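Local coordinates for protein (hdlp (histone deacetylase-like protein)) (Aquifex aeolicus, PDB 1C3P) that probably removes acetyl groups from acetylated substrates, as histone deacetylases do, using a zinc ion held in an alpha/beta fold, at residues 167-172 / 264-269; 220-225 / 229-234; 171-176 / 196-201; 260-265 / 302-307; 255-260 / 273-278. All coordinates share one frame; numbering follows the deposited sequence.

How the contacts relate
From the N terminus, contact 1 opens just after strand 162-166 and contact 3 starts from the same stretch, sharing His171 and Cys172. Contact 3 closes first, beyond strand 185-192. Contact 2 follows in series, nested inside the long loop that contact 1 closes at 264-269. Contact 5 opens within that loop and closes past it, crossing contact 1. Contact 4 starts on 260-265, overlapping the end of contact 1, and closes on helix 299-314, crossing contact 5. Contact 1 joins two loops, contact 3 a loop to the start of helix 173-179, contact 2 the edge strand 217-222 to helix 228-245, and contacts 4 and 5 the loop after strand 250-254 to two helices.

Contact 1 of 5, residues 167-172 / 264-269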
# COMPACT_ATOMS: atom_id res chain seq x y z
N LEU A 167 -4.98 0.56 -4.37
CA LEU A 167 -5.89 1.62 -3.93
C LEU A 167 -5.23 2.80 -3.23
O LEU A 167 -5.91 3.71 -2.76
CB LEU A 167 -6.98 1.02 -3.03
CG LEU A 167 -7.82 -0.04 -3.76
CD1 LEU A 167 -8.97 -0.47 -2.86
CD2 LEU A 167 -8.37 0.52 -5.08
N ASP A 168 -3.90 2.76 -3.16
CA ASP A 168 -3.12 3.85 -2.56
C ASP A 168 -3.41 5.10 -3.40
O ASP A 168 -3.63 4.99 -4.60
CB ASP A 168 -1.63 3.52 -2.68
CG ASP A 168 -0.76 4.45 -1.88
OD1 ASP A 168 -0.77 4.35 -0.64
OD2 ASP A 168 -0.06 5.30 -2.49
N ALA A 169 -3.37 6.28 -2.77
CA ALA A 169 -3.65 7.55 -3.44
C ALA A 169 -2.55 7.97 -4.43
O ALA A 169 -2.66 9.02 -5.07
CB ALA A 169 -3.87 8.68 -2.39
N HIS A 170 -1.50 7.17 -4.54
CA HIS A 170 -0.43 7.46 -5.49
C HIS A 170 -0.26 6.27 -6.41
O HIS A 170 -0.47 5.12 -6.01
CB HIS A 170 0.91 7.74 -4.78
CG HIS A 170 0.89 8.94 -3.89
ND1 HIS A 170 0.40 8.90 -2.60
CD2 HIS A 170 1.28 10.21 -4.11
CE1 HIS A 170 0.49 10.11 -2.07
NE2 HIS A 170 1.02 10.92 -2.97
N HIS A 171 0.13 6.53 -7.66
CA HIS A 171 0.33 5.50 -8.67
C HIS A 171 1.49 4.54 -8.38
O HIS A 171 2.56 4.96 -7.95
CB HIS A 171 0.54 6.20 -10.03
CG HIS A 171 0.99 5.31 -11.14
ND1 HIS A 171 0.25 4.25 -11.60
CD2 HIS A 171 2.11 5.36 -11.91
CE1 HIS A 171 0.89 3.67 -12.61
NE2 HIS A 171 2.02 4.33 -12.81
N CYS A 172 1.25 3.24 -8.58
CA CYS A 172 2.27 2.21 -8.39
C CYS A 172 3.17 2.19 -9.62
O CYS A 172 3.20 1.21 -10.37
CB CYS A 172 1.60 0.83 -8.21
SG CYS A 172 0.28 0.47 -9.41
N TYR A 264 -2.39 14.40 4.61
CA TYR A 264 -2.05 15.54 3.79
C TYR A 264 -1.27 15.17 2.54
O TYR A 264 -1.15 15.98 1.63
CB TYR A 264 -1.28 16.58 4.63
CG TYR A 264 0.20 16.33 4.82
CD1 TYR A 264 1.10 16.51 3.76
CD2 TYR A 264 0.71 15.94 6.06
CE1 TYR A 264 2.47 16.30 3.93
CE2 TYR A 264 2.09 15.73 6.24
CZ TYR A 264 2.96 15.91 5.17
OH TYR A 264 4.31 15.70 5.33
N LEU A 265 -0.75 13.95 2.48
CA LEU A 265 -0.02 13.57 1.29
C LEU A 265 -0.93 13.27 0.10
O LEU A 265 -0.45 12.89 -0.96
CB LEU A 265 0.95 12.42 1.55
CG LEU A 265 2.20 12.92 2.27
CD1 LEU A 265 3.25 11.82 2.33
CD2 LEU A 265 2.77 14.11 1.50
N SER A 266 -2.25 13.41 0.29
CA SER A 266 -3.17 13.22 -0.83
C SER A 266 -4.19 14.35 -0.81
O SER A 266 -4.52 14.89 0.24
CB SER A 266 -3.95 11.90 -0.75
OG SER A 266 -5.11 12.03 0.07
N LYS A 267 -4.68 14.69 -1.99
CA LYS A 267 -5.71 15.72 -2.08
C LYS A 267 -7.08 15.03 -2.06
O LYS A 267 -8.09 15.65 -2.37
CB LYS A 267 -5.54 16.53 -3.36
CG LYS A 267 -4.20 17.24 -3.42
CD LYS A 267 -3.98 18.11 -2.21
CE LYS A 267 -2.62 18.80 -2.30
NZ LYS A 267 -2.32 19.55 -1.06
N PHE A 268 -7.10 13.75 -1.71
CA PHE A 268 -8.35 12.99 -1.60
C PHE A 268 -8.90 13.24 -0.19
O PHE A 268 -8.13 13.36 0.76
CB PHE A 268 -8.10 11.48 -1.77
CG PHE A 268 -7.80 11.04 -3.19
CD1 PHE A 268 -7.56 9.68 -3.46
CD2 PHE A 268 -7.77 11.95 -4.25
CE1 PHE A 268 -7.31 9.24 -4.76
CE2 PHE A 268 -7.51 11.51 -5.56
CZ PHE A 268 -7.29 10.16 -5.82
N ASN A 269 -10.21 13.32 -0.06
CA ASN A 269 -10.83 13.56 1.24
C ASN A 269 -11.79 12.44 1.61
O ASN A 269 -12.95 12.69 1.93
CB ASN A 269 -11.61 14.88 1.25
CG ASN A 269 -10.74 16.06 0.90
OD1 ASN A 269 -9.60 16.18 1.37
ND2 ASN A 269 -11.27 16.98 0.09
O HOH W 1 1.89 13.65 -2.44
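Ala169 and Ser266 form the close apolar packing of this contact, Ala169 CB lying 3.6 Å from Ser266 CB. Here the backbones of the two segments come nearest, with Ala169 CA 6.3 Å from Ser266 CA. The Phe268 ring lies beside the same methyl, its CD1 4.0 Å from Ala169 CB, so one small side chain is covered by two neighbours. Within its own segment Ser266 OG accepts from Phe268 N at 3.2 Å, an ST turn; it also hydrogen-bonds to Asp258 O. On the other loop His170 N reaches Asp168 OD2 from above the carboxylate plane, at 3.1 Å, closing an Asx turn. The other side is polar and bridged by a water, next to the partly exposed Leu265. His170 CG lies anti to the carbonyl carbon (chi1 -63°), which turns the ring toward 264-269 and sets its edge against Leu265 O, 3.1 Å from CE1. A water near the ring plane lies 2.9 Å from His170 NE2 and donates to Leu265 O. The other ring nitrogen, ND1, is bonded to Asp258 OD2, a pairing found here without metal. Segment 167-172 carries two residues seen to bind zinc in this protein, Asp168 and His170, and 264-269 packs against it while Ser266 OG holds the backbone of the third, Asp258, at the C-terminal ends of the parallel strands, as in the arginase–deacetylase fold.

Contact 2 of 5, residues 220-225 / 229-234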
# COMPACT_ATOMS: atom_id res chain seq x y z
N ILE A 220 -6.34 4.84 -13.29
CA ILE A 220 -7.56 5.64 -13.16
C ILE A 220 -7.12 6.90 -12.38
O ILE A 220 -7.16 6.93 -11.14
CB ILE A 220 -8.63 4.87 -12.36
CG1 ILE A 220 -8.97 3.53 -13.06
CG2 ILE A 220 -9.86 5.74 -12.17
CD1 ILE A 220 -9.73 3.65 -14.38
N PRO A 221 -6.70 7.97 -13.09
CA PRO A 221 -6.26 9.19 -12.41
C PRO A 221 -7.48 9.95 -11.92
O PRO A 221 -8.43 10.11 -12.67
CB PRO A 221 -5.52 9.95 -13.53
CG PRO A 221 -5.38 8.91 -14.66
CD PRO A 221 -6.66 8.17 -14.54
N LEU A 222 -7.45 10.40 -10.66
CA LEU A 222 -8.57 11.10 -10.06
C LEU A 222 -8.21 12.50 -9.57
O LEU A 222 -7.07 12.77 -9.21
CB LEU A 222 -9.13 10.26 -8.92
CG LEU A 222 -9.65 8.93 -9.48
CD1 LEU A 222 -9.96 7.95 -8.34
CD2 LEU A 222 -10.89 9.19 -10.31
N PRO A 223 -9.20 13.42 -9.57
CA PRO A 223 -9.03 14.82 -9.16
C PRO A 223 -8.90 15.16 -7.69
O PRO A 223 -9.19 14.35 -6.82
CB PRO A 223 -10.27 15.49 -9.76
CG PRO A 223 -11.31 14.43 -9.52
CD PRO A 223 -10.58 13.18 -10.04
N LYS A 224 -8.46 16.39 -7.44
CA LYS A 224 -8.33 16.90 -6.09
C LYS A 224 -9.72 17.00 -5.44
O LYS A 224 -10.74 17.21 -6.13
CB LYS A 224 -7.73 18.31 -6.13
CG LYS A 224 -6.37 18.39 -6.82
CD LYS A 224 -5.87 19.85 -6.85
CE LYS A 224 -4.54 19.95 -7.62
NZ LYS A 224 -4.02 21.35 -7.66
N GLY A 225 -9.75 16.89 -4.11
CA GLY A 225 -11.01 16.99 -3.40
C GLY A 225 -11.94 15.81 -3.59
O GLY A 225 -13.13 15.92 -3.32
N ASN A 229 -18.16 9.04 -2.74
CA ASN A 229 -18.95 8.54 -3.85
C ASN A 229 -18.13 8.48 -5.12
O ASN A 229 -18.25 7.52 -5.90
CB ASN A 229 -20.18 9.43 -4.03
CG ASN A 229 -21.18 9.24 -2.91
OD1 ASN A 229 -21.84 8.21 -2.85
ND2 ASN A 229 -21.26 10.20 -2.00
N GLU A 230 -17.27 9.46 -5.31
CA GLU A 230 -16.43 9.47 -6.50
C GLU A 230 -15.41 8.34 -6.48
O GLU A 230 -15.18 7.68 -7.49
CB GLU A 230 -15.72 10.82 -6.63
CG GLU A 230 -16.70 11.98 -6.76
CD GLU A 230 -16.00 13.32 -6.84
OE1 GLU A 230 -15.05 13.52 -6.06
OE2 GLU A 230 -16.41 14.16 -7.66
N PHE A 231 -14.80 8.10 -5.32
CA PHE A 231 -13.83 7.01 -5.22
C PHE A 231 -14.50 5.67 -5.51
O PHE A 231 -14.04 4.90 -6.35
CB PHE A 231 -13.20 6.99 -3.82
CG PHE A 231 -12.06 6.01 -3.68
CD1 PHE A 231 -10.86 6.22 -4.36
CD2 PHE A 231 -12.18 4.89 -2.87
CE1 PHE A 231 -9.80 5.32 -4.23
CE2 PHE A 231 -11.13 3.98 -2.73
CZ PHE A 231 -9.93 4.20 -3.42
N LEU A 232 -15.60 5.38 -4.82
CA LEU A 232 -16.29 4.10 -5.02
C LEU A 232 -16.87 3.94 -6.42
O LEU A 232 -16.88 2.85 -6.96
CB LEU A 232 -17.37 3.91 -3.97
CG LEU A 232 -16.82 3.87 -2.53
CD1 LEU A 232 -17.99 3.91 -1.56
CD2 LEU A 232 -15.95 2.65 -2.29
N PHE A 233 -17.35 5.03 -7.01
CA PHE A 233 -17.86 4.99 -8.38
C PHE A 233 -16.73 4.52 -9.29
O PHE A 233 -16.89 3.60 -10.10
CB PHE A 233 -18.27 6.40 -8.83
CG PHE A 233 -18.57 6.51 -10.30
CD1 PHE A 233 -19.84 6.23 -10.79
CD2 PHE A 233 -17.59 6.93 -11.19
CE1 PHE A 233 -20.14 6.38 -12.15
CE2 PHE A 233 -17.87 7.09 -12.56
CZ PHE A 233 -19.14 6.82 -13.04
N ALA A 234 -15.58 5.18 -9.15
CA ALA A 234 -14.41 4.87 -9.97
C ALA A 234 -13.97 3.43 -9.78
O ALA A 234 -13.60 2.73 -10.73
CB ALA A 234 -13.25 5.84 -9.60
O HOH W 2 -15.62 16.37 -4.31
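A beta-alpha connection at the edge of the parallel sheet sets Leu222 and Ile220 of strand 217-222 against Ala234 and Phe231 of helix 228-245. The short axes of strand 220-222 and helix 229-234 run nearly antiparallel, at 171°, and approach to 10.6 Å. Leu222 points its forked end at the helix: CD1 is 4.1 Å and CD2 4.2 Å from Ala234 CB, so both methyls meet the one on the helix. CD1 also touches Phe231 at CD1, 4.4 Å away. Two residues earlier, on the same face of the strand, Ile220 CG2 reaches Ala234 CB at 4.3 Å. Beyond this apolar patch a water donates to Gly225 O at 2.7 Å and, weakly, to Glu230 OE1. Glu230 OE2 forms a salt bridge with Arg361, so its carboxylate also ties in the segment leading to helix 362-372. Helix 362-372 packs against Ile220 as well. The helix runs back along the edge strand and covers one face of the sheet, as in the beta-alpha units of an alpha/beta fold.

Contact 3 of 5, residues 171-176 / 196-201; sequences HCDGVQ and YAFPFE
Pro199, preceded by a cis peptide bond, wedges against His171 and Asp173 where the loop after strand 162-166 enters helix 173-179, with Cys172 at the N-cap position. The proline crosses the His171 side chain at about a right angle: its CD lies 3.9 Å from His171 CB, and its CG comes to the edge of the imidazole, near the ring plane. Asp173 instead runs past the proline in the opposite direction. Its CG is wedged between backbone N and carbonyl carbon (chi1 54°), which brings OD1 alongside the ring, 3.3 Å from Pro199 CB. That oxygen also takes a hydrogen bond from Asn139 ND2. Phe198 turns one face to its own successor, Pro199 CB, and meets His132 edge-to-face. It lies about 4 Å, between nearest side-chain atoms, from the zinc-binding His170. A water pins the backbones together, accepting from His171 N at 2.9 Å and donating to Phe198 O at 2.8 Å.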
# COMPACT_ATOMS: atom_id res chain seq x y z
N HIS A 171 0.13 6.53 -7.66
CA HIS A 171 0.33 5.50 -8.67
C HIS A 171 1.49 4.54 -8.38
O HIS A 171 2.56 4.96 -7.95
CB HIS A 171 0.54 6.20 -10.03
CG HIS A 171 0.99 5.31 -11.14
ND1 HIS A 171 0.25 4.25 -11.60
CD2 HIS A 171 2.11 5.36 -11.91
CE1 HIS A 171 0.89 3.67 -12.61
NE2 HIS A 171 2.02 4.33 -12.81
N CYS A 172 1.25 3.24 -8.58
CA CYS A 172 2.27 2.21 -8.39
C CYS A 172 3.17 2.19 -9.62
O CYS A 172 3.20 1.21 -10.37
CB CYS A 172 1.60 0.83 -8.21
SG CYS A 172 0.28 0.47 -9.41
N ASP A 173 3.94 3.26 -9.83
CA ASP A 173 4.78 3.32 -11.01
C ASP A 173 5.80 2.20 -11.10
O ASP A 173 6.09 1.71 -12.19
CB ASP A 173 5.45 4.71 -11.14
CG ASP A 173 6.23 5.12 -9.90
OD1 ASP A 173 6.91 6.17 -9.98
OD2 ASP A 173 6.16 4.43 -8.86
N GLY A 174 6.33 1.79 -9.95
CA GLY A 174 7.28 0.70 -9.91
C GLY A 174 6.62 -0.58 -10.40
O GLY A 174 7.18 -1.28 -11.24
N VAL A 175 5.44 -0.91 -9.88
CA VAL A 175 4.72 -2.11 -10.31
C VAL A 175 4.32 -2.02 -11.80
O VAL A 175 4.39 -3.00 -12.54
CB VAL A 175 3.45 -2.34 -9.44
CG1 VAL A 175 2.76 -3.68 -9.81
CG2 VAL A 175 3.84 -2.33 -7.96
N GLN A 176 3.90 -0.83 -12.23
CA GLN A 176 3.51 -0.67 -13.64
C GLN A 176 4.66 -1.04 -14.57
O GLN A 176 4.50 -1.81 -15.51
CB GLN A 176 3.09 0.77 -13.93
CG GLN A 176 2.80 1.01 -15.41
CD GLN A 176 2.23 2.37 -15.69
OE1 GLN A 176 1.18 2.72 -15.15
NE2 GLN A 176 2.90 3.14 -16.55
N TYR A 196 -1.02 16.47 -10.97
CA TYR A 196 -0.77 17.25 -9.76
C TYR A 196 -0.08 16.53 -8.62
O TYR A 196 0.29 17.16 -7.63
CB TYR A 196 -2.06 17.90 -9.24
CG TYR A 196 -3.08 16.94 -8.66
CD1 TYR A 196 -2.99 16.52 -7.33
CD2 TYR A 196 -4.12 16.44 -9.45
CE1 TYR A 196 -3.90 15.62 -6.81
CE2 TYR A 196 -5.04 15.53 -8.93
CZ TYR A 196 -4.93 15.13 -7.62
OH TYR A 196 -5.83 14.21 -7.11
N ALA A 197 0.12 15.22 -8.74
CA ALA A 197 0.77 14.49 -7.65
C ALA A 197 1.85 13.50 -8.08
O ALA A 197 1.85 13.01 -9.20
CB ALA A 197 -0.29 13.75 -6.81
N PHE A 198 2.77 13.22 -7.16
CA PHE A 198 3.84 12.26 -7.40
C PHE A 198 3.15 11.01 -7.92
O PHE A 198 2.09 10.65 -7.43
CB PHE A 198 4.56 11.92 -6.08
CG PHE A 198 5.72 10.98 -6.24
CD1 PHE A 198 7.00 11.46 -6.53
CD2 PHE A 198 5.54 9.59 -6.14
CE1 PHE A 198 8.07 10.60 -6.72
CE2 PHE A 198 6.61 8.71 -6.33
CZ PHE A 198 7.89 9.22 -6.62
N PRO A 199 3.79 10.28 -8.84
CA PRO A 199 5.11 10.53 -9.43
C PRO A 199 5.24 11.59 -10.53
O PRO A 199 6.34 11.80 -11.04
CB PRO A 199 5.51 9.14 -9.92
CG PRO A 199 4.21 8.66 -10.48
CD PRO A 199 3.23 9.01 -9.35
N PHE A 200 4.12 12.23 -10.88
CA PHE A 200 4.10 13.27 -11.92
C PHE A 200 4.46 12.80 -13.33
O PHE A 200 3.90 13.27 -14.32
CB PHE A 200 5.05 14.42 -11.57
CG PHE A 200 4.81 15.05 -10.24
CD1 PHE A 200 5.63 14.74 -9.16
CD2 PHE A 200 3.80 15.99 -10.07
CE1 PHE A 200 5.45 15.36 -7.92
CE2 PHE A 200 3.61 16.62 -8.83
CZ PHE A 200 4.43 16.31 -7.76
N GLU A 201 5.43 11.89 -13.41
CA GLU A 201 5.94 11.36 -14.68
C GLU A 201 5.17 10.17 -15.27
O GLU A 201 5.31 9.87 -16.45
CB GLU A 201 7.40 10.92 -14.50
CG GLU A 201 8.36 12.05 -14.20
CD GLU A 201 9.74 11.54 -13.79
OE1 GLU A 201 10.35 10.76 -14.56
OE2 GLU A 201 10.20 11.92 -12.70
O HOH W 3 -0.23 9.38 -8.23

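Contact 4 of 5, residues 260-265 / 302-307; sequences LLEDYL and LARAWT
The flat ends of Glu262 and Arg304 draw near one another without joining: Glu262 OE2 is 4.3 Å from Arg304 NH2, beyond a salt bridge, and meets the guanidinium plane obliquely. They belong to a turn following strand 250-254 and to helix 299-314 of the alpha/beta deacetylase fold. A water spans the gap, donating to Glu262 OE1 at 3.0 Å and accepting weakly from Arg304 NH2 at 3.1 Å. Each charge has stronger company beyond the pair. Glu262 OE2 makes a salt bridge with Arg356 and a hydrogen bond with Tyr346, and Arg304 NH1 bonds to Thr350 O. The two opposite charges probably still attract, though the bonds that fix their positions come from the C-terminal part of the chain. Beside this polar strip the contact is apolar: Leu260 CD1 rests 3.8 Å from Ala305 CB. Leu260 has CG beside its backbone N (chi1 -58°), which, with chi2 at 167°, brings CD1 to the helix from the start of a type I turn running to Asp263. The Asp263 carboxylate closes an Asx turn: its OD2 receives Leu265 N at 2.9 Å, on the anti side, while OD1 takes Tyr297 N. On the helix, Ala303 O is gripped from opposite faces by Thr307 OG1, at 2.7 Å, and by Thr307 N.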
# COMPACT_ATOMS: atom_id res chain seq x y z
N LEU A 260 -7.27 9.01 2.70
CA LEU A 260 -8.11 9.65 3.71
C LEU A 260 -7.93 11.16 3.85
O LEU A 260 -6.84 11.72 3.67
CB LEU A 260 -7.88 9.00 5.08
CG LEU A 260 -8.15 7.49 5.16
CD1 LEU A 260 -7.58 6.92 6.46
CD2 LEU A 260 -9.62 7.22 5.01
N LEU A 261 -9.03 11.82 4.19
CA LEU A 261 -9.05 13.27 4.39
C LEU A 261 -7.92 13.76 5.30
O LEU A 261 -7.27 14.77 5.01
CB LEU A 261 -10.41 13.68 4.97
CG LEU A 261 -10.56 15.13 5.46
CD1 LEU A 261 -10.22 16.08 4.33
CD2 LEU A 261 -11.98 15.35 5.95
N GLU A 262 -7.67 13.04 6.39
CA GLU A 262 -6.64 13.45 7.34
C GLU A 262 -5.19 13.31 6.89
O GLU A 262 -4.28 13.82 7.55
CB GLU A 262 -6.82 12.72 8.67
CG GLU A 262 -8.07 13.13 9.41
CD GLU A 262 -9.28 12.33 9.01
OE1 GLU A 262 -9.22 11.60 8.00
OE2 GLU A 262 -10.29 12.45 9.72
N ASP A 263 -4.96 12.62 5.77
CA ASP A 263 -3.60 12.45 5.29
C ASP A 263 -3.34 13.54 4.27
O ASP A 263 -3.98 13.62 3.21
CB ASP A 263 -3.43 11.04 4.71
CG ASP A 263 -1.98 10.69 4.44
OD1 ASP A 263 -1.64 9.50 4.55
OD2 ASP A 263 -1.17 11.59 4.12
N TYR A 264 -2.39 14.40 4.61
CA TYR A 264 -2.05 15.54 3.79
C TYR A 264 -1.27 15.17 2.54
O TYR A 264 -1.15 15.98 1.63
CB TYR A 264 -1.28 16.58 4.63
CG TYR A 264 0.20 16.33 4.82
CD1 TYR A 264 1.10 16.51 3.76
CD2 TYR A 264 0.71 15.94 6.06
CE1 TYR A 264 2.47 16.30 3.93
CE2 TYR A 264 2.09 15.73 6.24
CZ TYR A 264 2.96 15.91 5.17
OH TYR A 264 4.31 15.70 5.33
N LEU A 265 -0.75 13.95 2.48
CA LEU A 265 -0.02 13.57 1.29
C LEU A 265 -0.93 13.27 0.10
O LEU A 265 -0.45 12.89 -0.96
CB LEU A 265 0.95 12.42 1.55
CG LEU A 265 2.20 12.92 2.27
CD1 LEU A 265 3.25 11.82 2.33
CD2 LEU A 265 2.77 14.11 1.50
N LEU A 302 -4.10 6.11 9.84
CA LEU A 302 -3.56 4.80 9.55
C LEU A 302 -4.07 3.76 10.53
O LEU A 302 -4.63 2.75 10.14
CB LEU A 302 -2.03 4.88 9.58
CG LEU A 302 -1.12 3.65 9.49
CD1 LEU A 302 0.31 4.12 9.27
CD2 LEU A 302 -1.20 2.82 10.75
N ALA A 303 -3.89 4.03 11.83
CA ALA A 303 -4.31 3.07 12.85
C ALA A 303 -5.78 2.71 12.82
O ALA A 303 -6.13 1.53 12.90
CB ALA A 303 -3.93 3.59 14.22
N ARG A 304 -6.65 3.70 12.73
CA ARG A 304 -8.07 3.39 12.74
C ARG A 304 -8.52 2.69 11.47
O ARG A 304 -9.32 1.75 11.53
CB ARG A 304 -8.91 4.67 12.95
CG ARG A 304 -8.70 5.42 14.28
CD ARG A 304 -9.77 6.54 14.42
NE ARG A 304 -9.86 7.31 13.19
CZ ARG A 304 -10.93 7.99 12.79
NH1 ARG A 304 -12.05 8.01 13.51
NH2 ARG A 304 -10.89 8.62 11.63
N ALA A 305 -8.01 3.13 10.32
CA ALA A 305 -8.43 2.54 9.05
C ALA A 305 -8.00 1.09 8.89
O ALA A 305 -8.81 0.25 8.49
CB ALA A 305 -7.91 3.40 7.87
N TRP A 306 -6.74 0.78 9.19
CA TRP A 306 -6.33 -0.60 9.07
C TRP A 306 -7.02 -1.44 10.12
O TRP A 306 -7.20 -2.64 9.94
CB TRP A 306 -4.81 -0.75 9.17
CG TRP A 306 -4.11 -0.44 7.87
CD1 TRP A 306 -4.67 -0.42 6.63
CD2 TRP A 306 -2.72 -0.17 7.69
NE1 TRP A 306 -3.71 -0.16 5.68
CE2 TRP A 306 -2.50 -0.00 6.30
CE3 TRP A 306 -1.63 -0.06 8.56
CZ2 TRP A 306 -1.24 0.27 5.77
CZ3 TRP A 306 -0.37 0.21 8.03
CH2 TRP A 306 -0.19 0.37 6.64
N THR A 307 -7.40 -0.81 11.23
CA THR A 307 -8.10 -1.57 12.26
C THR A 307 -9.44 -2.02 11.67
O THR A 307 -9.86 -3.15 11.89
CB THR A 307 -8.28 -0.73 13.55
OG1 THR A 307 -7.01 -0.62 14.21
CG2 THR A 307 -9.29 -1.38 14.50
O HOH W 4 -9.66 8.79 8.81

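Contact 5 of 5, residues 255-260 / 273-278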
# COMPACT_ATOMS: atom_id res chain seq x y z
N LEU A 255 -3.54 -1.59 0.13
CA LEU A 255 -4.44 -0.72 0.86
C LEU A 255 -3.83 0.43 1.62
O LEU A 255 -4.05 0.55 2.83
CB LEU A 255 -5.23 -1.62 1.83
CG LEU A 255 -5.93 -2.76 1.10
CD1 LEU A 255 -6.27 -3.89 2.04
CD2 LEU A 255 -7.18 -2.19 0.43
N GLY A 256 -3.08 1.29 0.93
CA GLY A 256 -2.50 2.44 1.63
C GLY A 256 -3.62 3.31 2.17
O GLY A 256 -4.70 3.38 1.57
N THR A 257 -3.38 3.97 3.30
CA THR A 257 -4.40 4.82 3.91
C THR A 257 -4.27 6.29 3.52
O THR A 257 -5.02 7.13 4.00
CB THR A 257 -4.39 4.72 5.46
OG1 THR A 257 -3.13 5.16 5.97
CG2 THR A 257 -4.63 3.27 5.89
N ASP A 258 -3.33 6.60 2.63
CA ASP A 258 -3.20 7.99 2.23
C ASP A 258 -4.41 8.63 1.53
O ASP A 258 -4.44 9.84 1.37
CB ASP A 258 -1.91 8.24 1.43
CG ASP A 258 -1.70 7.28 0.29
OD1 ASP A 258 -2.63 6.51 -0.02
OD2 ASP A 258 -0.60 7.31 -0.30
N PRO A 259 -5.37 7.84 1.04
CA PRO A 259 -6.52 8.50 0.41
C PRO A 259 -7.45 9.24 1.40
O PRO A 259 -8.31 10.02 0.99
CB PRO A 259 -7.23 7.34 -0.31
CG PRO A 259 -6.90 6.16 0.57
CD PRO A 259 -5.43 6.38 0.78
N LEU A 260 -7.27 9.01 2.70
CA LEU A 260 -8.11 9.65 3.71
C LEU A 260 -7.93 11.16 3.85
O LEU A 260 -6.84 11.72 3.67
CB LEU A 260 -7.88 9.00 5.08
CG LEU A 260 -8.15 7.49 5.16
CD1 LEU A 260 -7.58 6.92 6.46
CD2 LEU A 260 -9.62 7.22 5.01
N VAL A 273 -14.68 4.71 6.43
CA VAL A 273 -15.77 3.81 6.09
C VAL A 273 -15.87 3.56 4.59
O VAL A 273 -16.24 2.48 4.18
CB VAL A 273 -17.10 4.34 6.66
CG1 VAL A 273 -18.25 3.49 6.17
CG2 VAL A 273 -17.04 4.26 8.19
N ALA A 274 -15.54 4.56 3.78
CA ALA A 274 -15.56 4.34 2.34
C ALA A 274 -14.33 3.47 2.00
O ALA A 274 -14.38 2.65 1.08
CB ALA A 274 -15.50 5.69 1.60
N PHE A 275 -13.24 3.66 2.75
CA PHE A 275 -12.00 2.89 2.56
C PHE A 275 -12.34 1.42 2.78
O PHE A 275 -11.95 0.53 2.02
CB PHE A 275 -10.96 3.36 3.58
CG PHE A 275 -9.68 2.56 3.58
CD1 PHE A 275 -8.76 2.66 2.54
CD2 PHE A 275 -9.38 1.74 4.66
CE1 PHE A 275 -7.55 1.96 2.59
CE2 PHE A 275 -8.18 1.03 4.73
CZ PHE A 275 -7.27 1.14 3.69
N LEU A 276 -13.11 1.17 3.84
CA LEU A 276 -13.53 -0.17 4.20
C LEU A 276 -14.47 -0.73 3.12
O LEU A 276 -14.34 -1.88 2.71
CB LEU A 276 -14.22 -0.13 5.57
CG LEU A 276 -14.56 -1.45 6.29
CD1 LEU A 276 -15.36 -1.14 7.55
CD2 LEU A 276 -15.38 -2.34 5.40
N LYS A 277 -15.43 0.08 2.65
CA LYS A 277 -16.32 -0.42 1.61
C LYS A 277 -15.59 -0.76 0.33
O LYS A 277 -15.96 -1.70 -0.38
CB LYS A 277 -17.43 0.58 1.29
CG LYS A 277 -18.54 0.59 2.29
CD LYS A 277 -19.80 1.13 1.65
CE LYS A 277 -20.22 0.27 0.46
NZ LYS A 277 -21.48 0.76 -0.16
N ALA A 278 -14.55 0.01 0.02
CA ALA A 278 -13.76 -0.23 -1.20
C ALA A 278 -13.15 -1.64 -1.12
O ALA A 278 -13.18 -2.42 -2.08
CB ALA A 278 -12.64 0.83 -1.32
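The loop leaves strand 250-254 and folds into a type I turn from Thr257 to Leu260; across 255-260 and 273-278 the nearest CA atoms are Leu260 CA and Phe275 CA, 7.9 Å apart. Phe275 fills the gap: its CG lies opposite the backbone N (chi1 174°), carrying the ring off the helix into the bend. The ring's far end meets Leu255 O edge-on and in plane, with CZ 3.4 Å from that oxygen and 3.9 Å from Leu255 CB. The neighbouring CE1 is 3.3 Å from Gly256 O, which approaches obliquely. Thr257 CG2 slants across to CZ at 4.0 Å, and at the near end Leu260 CD2 lies 4.3 Å from Phe275 CB, while Pro259 CG borders CD1. The two carbonyls differ: Leu255 O accepts from Trp306 NE1, whereas Gly256 O is buried without a hydrogen-bonding partner. The C-H at CE1 may offer Gly256 O a little electrostatic compensation, so aromatic C-H groups face two backbone carbonyls in the loop that also carries the zinc ligand Asp258.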